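PDB 5NL8: ubiquitin-conjugating enzyme E2-21 kDa from Pichia angusta, which probably accepts ubiquitin from an E1 enzyme as a thioester and passes it on to other proteins, as peroxisome biogenesis requires. Local coordinates for residues A[7-12]-A[71-76]; A[37-40]-A[44-47]; A[56-61]-A[144-149]. One frame throughout, in Å; residues are numbered along the deposited sequence.

Contact 1 (A[7-12]-A[71-76]); sequences EKRLLK and TNYPLD
The guanidinium of Arg9 lies with one face against the ring of Pro74, whose CG sits over the centre of the group, 3.5 Å from Arg9 CZ. At its edge is Tyr73, with CE2 3.3 Å from Arg9 NH1. The tyrosine ring is covered on one face by its own neighbour: CB of Pro74 stands over its centre, 3.8 Å above the plane. The Arg9 guanidinium and the Tyr73 ring are not stacked: their planes are 65° apart. In the ubiquitin-conjugating (UBC) fold this joins the N-terminal helix 6-21 to the loop between strands 62-68 and 79-82. The peptide bond before Pro74 is cis, consistent with Pro74 folding back over the face of the Tyr73 ring. Arg9 gets there with CG anti to the backbone N (chi1 -169°) and a chain extended as far as NE. Glu13, one turn further along the helix, serves both polar ends: OE2 makes a salt bridge with Arg9 NH1, and OE1 is hydrogen-bonded to Tyr73 OH. This carboxylate probably offsets the positive charge and limits the rotation of the guanidinium. Replacing Arg9 with an alanine would probably uncover the Pro74 ring and leave Glu13 without its positive mate. Trp129 NE1 donates a hydrogen bond to the carbonyl O of Pro74. Leu10 is the second helix residue to touch the loop. It does so with one methyl, as CD2 meets Tyr73 CE2 obliquely at 3.8 Å.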
# COMPACT_ATOMS: atom_id res chain seq x y z
N GLU A 7 -0.41 -20.43 10.85
CA GLU A 7 0.98 -20.09 10.56
C GLU A 7 1.46 -20.82 9.32
O GLU A 7 2.24 -20.28 8.53
CB GLU A 7 1.87 -20.43 11.76
CG GLU A 7 1.77 -19.45 12.91
CD GLU A 7 2.60 -19.86 14.11
OE1 GLU A 7 2.19 -20.82 14.81
OE2 GLU A 7 3.65 -19.24 14.35
N LYS A 8 1.01 -22.06 9.15
CA LYS A 8 1.37 -22.86 7.99
C LYS A 8 0.83 -22.23 6.72
O LYS A 8 1.53 -22.13 5.71
CB LYS A 8 0.85 -24.29 8.15
CG LYS A 8 1.71 -25.34 7.47
CD LYS A 8 1.12 -26.73 7.65
CE LYS A 8 0.99 -27.45 6.31
NZ LYS A 8 0.16 -26.69 5.34
N ARG A 9 -0.43 -21.79 6.78
CA ARG A 9 -1.07 -21.11 5.67
C ARG A 9 -0.34 -19.81 5.31
O ARG A 9 -0.02 -19.57 4.14
CB ARG A 9 -2.53 -20.80 6.00
CG ARG A 9 -3.36 -20.34 4.81
CD ARG A 9 -4.81 -20.10 5.21
NE ARG A 9 -5.68 -20.01 4.04
CZ ARG A 9 -5.99 -18.87 3.42
NH1 ARG A 9 -5.49 -17.73 3.85
NH2 ARG A 9 -6.79 -18.89 2.37
N LEU A 10 -0.09 -18.99 6.33
CA LEU A 10 0.61 -17.72 6.14
C LEU A 10 1.98 -17.93 5.51
O LEU A 10 2.38 -17.20 4.60
CB LEU A 10 0.75 -16.99 7.48
CG LEU A 10 -0.53 -16.31 7.98
CD1 LEU A 10 -0.45 -16.07 9.48
CD2 LEU A 10 -0.76 -15.00 7.24
N LEU A 11 2.70 -18.94 6.00
CA LEU A 11 4.01 -19.26 5.46
C LEU A 11 3.89 -19.67 3.99
O LEU A 11 4.65 -19.19 3.15
CB LEU A 11 4.67 -20.38 6.27
CG LEU A 11 6.01 -20.87 5.71
CD1 LEU A 11 7.05 -19.76 5.72
CD2 LEU A 11 6.51 -22.08 6.48
N LYS A 12 2.93 -20.54 3.69
CA LYS A 12 2.74 -21.01 2.32
C LYS A 12 2.47 -19.84 1.38
O LYS A 12 3.06 -19.76 0.30
CB LYS A 12 1.60 -22.02 2.25
CG LYS A 12 1.55 -22.79 0.94
CD LYS A 12 0.65 -24.01 1.05
CE LYS A 12 1.06 -24.90 2.21
NZ LYS A 12 2.10 -25.88 1.81
N THR A 71 -6.21 -13.23 14.47
CA THR A 71 -5.98 -14.58 14.97
C THR A 71 -6.83 -15.61 14.25
O THR A 71 -6.42 -16.76 14.07
CB THR A 71 -6.28 -14.67 16.48
OG1 THR A 71 -5.79 -13.49 17.14
CG2 THR A 71 -5.62 -15.90 17.08
N ASN A 72 -8.03 -15.20 13.83
CA ASN A 72 -8.96 -16.11 13.18
C ASN A 72 -8.78 -16.16 11.67
O ASN A 72 -9.64 -16.67 10.95
CB ASN A 72 -10.40 -15.73 13.53
CG ASN A 72 -10.77 -14.35 13.02
OD1 ASN A 72 -9.94 -13.45 12.96
ND2 ASN A 72 -12.04 -14.18 12.64
N TYR A 73 -7.66 -15.61 11.19
CA TYR A 73 -7.33 -15.62 9.77
C TYR A 73 -7.41 -17.04 9.20
O TYR A 73 -6.95 -17.98 9.84
CB TYR A 73 -5.94 -15.03 9.56
CG TYR A 73 -5.52 -14.88 8.11
CD1 TYR A 73 -5.90 -13.77 7.38
CD2 TYR A 73 -4.75 -15.85 7.49
CE1 TYR A 73 -5.52 -13.62 6.05
CE2 TYR A 73 -4.36 -15.72 6.17
CZ TYR A 73 -4.75 -14.60 5.46
OH TYR A 73 -4.38 -14.46 4.14
N PRO A 74 -8.00 -17.20 8.01
CA PRO A 74 -8.54 -16.16 7.11
C PRO A 74 -10.05 -15.94 7.22
O PRO A 74 -10.68 -15.62 6.21
CB PRO A 74 -8.20 -16.72 5.73
CG PRO A 74 -8.41 -18.19 5.91
CD PRO A 74 -8.01 -18.52 7.35
N LEU A 75 -10.63 -16.11 8.41
CA LEU A 75 -12.05 -15.86 8.59
C LEU A 75 -12.33 -14.37 8.54
O LEU A 75 -13.43 -13.94 8.18
CB LEU A 75 -12.56 -16.45 9.90
CG LEU A 75 -13.15 -17.87 9.85
CD1 LEU A 75 -12.18 -18.85 9.20
CD2 LEU A 75 -13.53 -18.34 11.24
N ASP A 76 -11.33 -13.58 8.91
CA ASP A 76 -11.41 -12.13 8.82
C ASP A 76 -10.21 -11.59 8.06
O ASP A 76 -9.13 -12.18 8.08
CB ASP A 76 -11.49 -11.52 10.22
CG ASP A 76 -12.91 -11.41 10.73
OD1 ASP A 76 -13.82 -11.18 9.90
OD2 ASP A 76 -13.13 -11.55 11.95

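Contact 2 (A[37-40]-A[44-47]); sequences HPLE and FRWS
Leu39, Ser47 and Arg45 have the most surface buried where strands 33-38 and 45-51 pair as a beta hairpin, the first two strands of the antiparallel UBC sheet. Leu39 bridges the other two residues with its two methyls. CD2 lies over one face of the Arg45 guanidinium, offset toward its rim and 3.5 Å from Arg45 NH2. CD1 reaches CB of Ser47 at 3.9 Å. A chi1 of -164° sets the Leu39 branch so that one methyl turns to each residue. Its own N-H is hydrogen-bonded to Arg45 O. A water also donates to Arg45 O and accepts from the N-H of Glu40. It thus continues the cross-strand link where the strands part.

Ser47 forms a hydrogen-bonded antiparallel pair with His37. Ser47 N donates to His37 O at 2.8 Å, and His37 N donates to Ser47 O at 2.9 Å. On the same face of the sheet, CB of Ser47 makes a CH-pi contact with the His37 ring, 4.2 Å from its centroid. ND1 of that ring donates to Pro38 O, which ties the imidazole to its own strand. Pro38 and Trp46 form the next, non-hydrogen-bonded pair. Their side chains lie side by side, with CD of Pro38 3.6 Å from Trp46 CZ3, and Tyr14 of helix 6-21 meets the indole edge-to-face.

The polar ends turn to the third strand: Arg45 NH2 forms a salt bridge with Glu66, and Ser47 OG is hydrogen-bonded to Lys64 NZ. Gripped by Glu66 at NH2 and by a methyl over one face, the otherwise flexible end of Arg45 is probably held in place.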
# COMPACT_ATOMS: atom_id res chain seq x y z
N HIS A 37 7.69 -9.05 3.37
CA HIS A 37 8.42 -9.84 4.37
C HIS A 37 7.91 -9.56 5.78
O HIS A 37 7.31 -8.52 6.03
CB HIS A 37 9.93 -9.56 4.30
CG HIS A 37 10.30 -8.13 4.53
ND1 HIS A 37 10.54 -7.62 5.79
CD2 HIS A 37 10.47 -7.10 3.67
CE1 HIS A 37 10.85 -6.34 5.69
NE2 HIS A 37 10.81 -6.00 4.41
N PRO A 38 8.13 -10.51 6.72
CA PRO A 38 7.70 -10.29 8.10
C PRO A 38 8.25 -8.99 8.68
O PRO A 38 9.39 -8.62 8.41
CB PRO A 38 8.28 -11.50 8.84
CG PRO A 38 8.33 -12.57 7.80
CD PRO A 38 8.68 -11.86 6.52
N LEU A 39 7.42 -8.30 9.46
CA LEU A 39 7.82 -7.04 10.07
C LEU A 39 8.99 -7.25 11.03
O LEU A 39 9.98 -6.51 11.00
CB LEU A 39 6.65 -6.39 10.80
CG LEU A 39 6.83 -4.91 11.15
CD1 LEU A 39 6.66 -4.04 9.92
CD2 LEU A 39 5.88 -4.50 12.26
N GLU A 40 8.87 -8.26 11.89
CA GLU A 40 9.95 -8.61 12.80
C GLU A 40 10.31 -10.09 12.68
O GLU A 40 11.02 -10.48 11.76
CB GLU A 40 9.58 -8.25 14.24
CG GLU A 40 9.48 -6.74 14.48
CD GLU A 40 9.31 -6.36 15.95
OE1 GLU A 40 9.53 -7.22 16.83
OE2 GLU A 40 8.96 -5.19 16.23
N PHE A 44 2.49 -12.74 11.83
CA PHE A 44 1.24 -12.03 12.03
C PHE A 44 1.37 -10.52 11.84
O PHE A 44 0.39 -9.78 11.99
CB PHE A 44 0.67 -12.34 13.42
CG PHE A 44 0.12 -13.72 13.54
CD1 PHE A 44 0.93 -14.78 13.90
CD2 PHE A 44 -1.22 -13.97 13.27
CE1 PHE A 44 0.42 -16.06 14.00
CE2 PHE A 44 -1.73 -15.25 13.37
CZ PHE A 44 -0.91 -16.30 13.74
N ARG A 45 2.57 -10.06 11.53
CA ARG A 45 2.78 -8.67 11.14
C ARG A 45 3.76 -8.60 9.97
O ARG A 45 4.85 -9.17 10.03
CB ARG A 45 3.27 -7.84 12.33
CG ARG A 45 2.19 -7.56 13.36
CD ARG A 45 2.71 -6.78 14.56
NE ARG A 45 2.88 -5.36 14.27
CZ ARG A 45 3.58 -4.53 15.02
NH1 ARG A 45 4.19 -4.96 16.12
NH2 ARG A 45 3.68 -3.25 14.69
N TRP A 46 3.35 -7.89 8.92
CA TRP A 46 4.06 -7.85 7.65
C TRP A 46 4.40 -6.45 7.16
O TRP A 46 3.66 -5.50 7.40
CB TRP A 46 3.23 -8.55 6.57
CG TRP A 46 2.97 -9.97 6.88
CD1 TRP A 46 1.97 -10.47 7.66
CD2 TRP A 46 3.74 -11.10 6.44
NE1 TRP A 46 2.06 -11.84 7.73
CE2 TRP A 46 3.14 -12.25 6.99
CE3 TRP A 46 4.87 -11.24 5.63
CZ2 TRP A 46 3.63 -13.53 6.75
CZ3 TRP A 46 5.36 -12.51 5.40
CH2 TRP A 46 4.74 -13.64 5.96
N SER A 47 5.52 -6.36 6.45
CA SER A 47 5.91 -5.16 5.73
C SER A 47 5.88 -5.44 4.23
O SER A 47 6.40 -6.47 3.78
CB SER A 47 7.30 -4.70 6.16
OG SER A 47 7.77 -3.65 5.34
O HOH W 1 6.86 -10.06 12.35

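Contact 3 (A[56-61]-A[144-149]); sequences SPFEDA and VLLANP
Phe58 reaches from a loop onto segment 144-149, on helix 135-147, where it meets Leu146. Its CB leaves the backbone toward the helix. CG lies anti to the carbonyl carbon, beside the backbone N (chi1 -59°), and this turns the ring across the leucine side chain at about a right angle. CD2 is the first ring atom to touch: it lies 4.2 Å from CB of Leu146 and 3.4 Å from the carbonyl O of the same residue. CE2, the next atom along that side, is closer still to Leu146 O at 3.3 Å. Over one face of the ring stands CD2 of Leu146. This methyl makes a CH-pi contact 4.2 Å from the centroid, only 4° off the ring normal.

The loop, between strands 45-51 and 62-68 of the UBC fold, is thereby packed against helix 135-147. Met108, in a loop, and Val175, on helix 168-181, also touch Phe58, so its ring packs on two helices and the loop of Met108. The residue stands in a type I beta turn from Ser56 to Glu59, closed by a bond from Glu59 N to Ser56 O. Ser56 OG is hydrogen-bonded to Pro53 O and accepts a weak bond from Phe58 N. Elsewhere in the contact, CB of Ser56 lies 4.5 Å from CB of Ala147.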
# COMPACT_ATOMS: atom_id res chain seq x y z
N SER A 56 -2.36 5.97 -13.61
CA SER A 56 -2.94 6.66 -12.46
C SER A 56 -1.97 7.76 -12.04
O SER A 56 -0.80 7.73 -12.42
CB SER A 56 -3.21 5.69 -11.31
OG SER A 56 -1.99 5.25 -10.72
N PRO A 57 -2.45 8.75 -11.28
CA PRO A 57 -1.51 9.77 -10.81
C PRO A 57 -0.45 9.22 -9.86
O PRO A 57 0.54 9.90 -9.58
CB PRO A 57 -2.41 10.78 -10.09
CG PRO A 57 -3.68 10.05 -9.81
CD PRO A 57 -3.85 9.09 -10.94
N PHE A 58 -0.64 7.99 -9.39
CA PHE A 58 0.31 7.36 -8.47
C PHE A 58 1.40 6.58 -9.20
O PHE A 58 2.28 6.01 -8.55
CB PHE A 58 -0.43 6.42 -7.51
CG PHE A 58 -1.48 7.09 -6.68
CD1 PHE A 58 -1.16 7.67 -5.46
CD2 PHE A 58 -2.80 7.13 -7.10
CE1 PHE A 58 -2.13 8.29 -4.69
CE2 PHE A 58 -3.77 7.75 -6.33
CZ PHE A 58 -3.43 8.33 -5.12
N GLU A 59 1.36 6.57 -10.53
CA GLU A 59 2.25 5.70 -11.32
C GLU A 59 3.73 6.02 -11.11
O GLU A 59 4.11 7.16 -10.86
CB GLU A 59 1.91 5.80 -12.81
CG GLU A 59 2.31 7.10 -13.48
CD GLU A 59 2.04 7.11 -14.97
OE1 GLU A 59 2.43 8.09 -15.64
OE2 GLU A 59 1.43 6.14 -15.48
N ASP A 60 4.56 4.97 -11.21
CA ASP A 60 6.02 5.09 -11.11
C ASP A 60 6.49 5.71 -9.80
O ASP A 60 7.33 6.61 -9.79
CB ASP A 60 6.57 5.89 -12.29
CG ASP A 60 6.50 5.12 -13.60
OD1 ASP A 60 6.68 3.88 -13.57
OD2 ASP A 60 6.28 5.76 -14.65
N ALA A 61 5.94 5.23 -8.69
CA ALA A 61 6.39 5.63 -7.36
C ALA A 61 6.06 4.51 -6.39
O ALA A 61 5.10 3.77 -6.60
CB ALA A 61 5.75 6.93 -6.93
N VAL A 144 -5.14 -1.81 -6.78
CA VAL A 144 -6.36 -1.48 -7.50
C VAL A 144 -7.02 -0.24 -6.90
O VAL A 144 -7.42 0.67 -7.63
CB VAL A 144 -7.38 -2.65 -7.47
CG1 VAL A 144 -8.74 -2.19 -7.98
CG2 VAL A 144 -6.86 -3.84 -8.27
N LEU A 145 -7.10 -0.20 -5.58
CA LEU A 145 -7.71 0.92 -4.86
C LEU A 145 -7.04 2.24 -5.21
O LEU A 145 -7.70 3.28 -5.29
CB LEU A 145 -7.64 0.69 -3.35
CG LEU A 145 -8.22 1.82 -2.49
CD1 LEU A 145 -9.71 2.00 -2.78
CD2 LEU A 145 -7.97 1.56 -1.02
N LEU A 146 -5.72 2.21 -5.43
CA LEU A 146 -5.02 3.42 -5.84
C LEU A 146 -5.55 3.96 -7.18
O LEU A 146 -5.53 5.17 -7.41
CB LEU A 146 -3.51 3.16 -5.94
CG LEU A 146 -2.75 3.05 -4.62
CD1 LEU A 146 -1.24 2.97 -4.84
CD2 LEU A 146 -3.10 4.22 -3.70
N ALA A 147 -6.02 3.07 -8.04
CA ALA A 147 -6.55 3.49 -9.34
C ALA A 147 -8.07 3.68 -9.32
O ALA A 147 -8.62 4.36 -10.18
CB ALA A 147 -6.17 2.47 -10.42
N ASN A 148 -8.75 3.08 -8.35
CA ASN A 148 -10.21 3.17 -8.27
C ASN A 148 -10.71 3.51 -6.87
O ASN A 148 -11.19 2.64 -6.15
CB ASN A 148 -10.85 1.87 -8.72
CG ASN A 148 -10.44 1.47 -10.12
OD1 ASN A 148 -9.51 0.68 -10.29
ND2 ASN A 148 -11.12 2.01 -11.12
N PRO A 149 -10.62 4.79 -6.48
CA PRO A 149 -11.13 5.21 -5.18
C PRO A 149 -12.65 5.14 -5.12
O PRO A 149 -13.30 5.26 -6.15
CB PRO A 149 -10.65 6.67 -5.06
CG PRO A 149 -9.60 6.83 -6.12
CD PRO A 149 -9.99 5.90 -7.22

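All three contacts belong to one UBC domain. Contacts 1 and 2 are neighbours, their centres about 13 Å apart. They touch where Glu7 and Leu10 of helix 6-21 pack on Phe44, and where Leu10 CD2 nears Trp46. Along the chain, contact 2 falls between the two segments of contact 1. Contact 3 lies on the opposite side of the chain's centre, about 28 Å from contact 1 and about 24 Å from contact 2, centre to centre. Contact 2 closes before contact 3 opens, whereas contacts 1 and 3 alternate along the chain. Contacts 1 and 2 thus join helix 6-21, the first hairpin and the loop before strand 79-82; contact 3 packs another loop on helix 135-147.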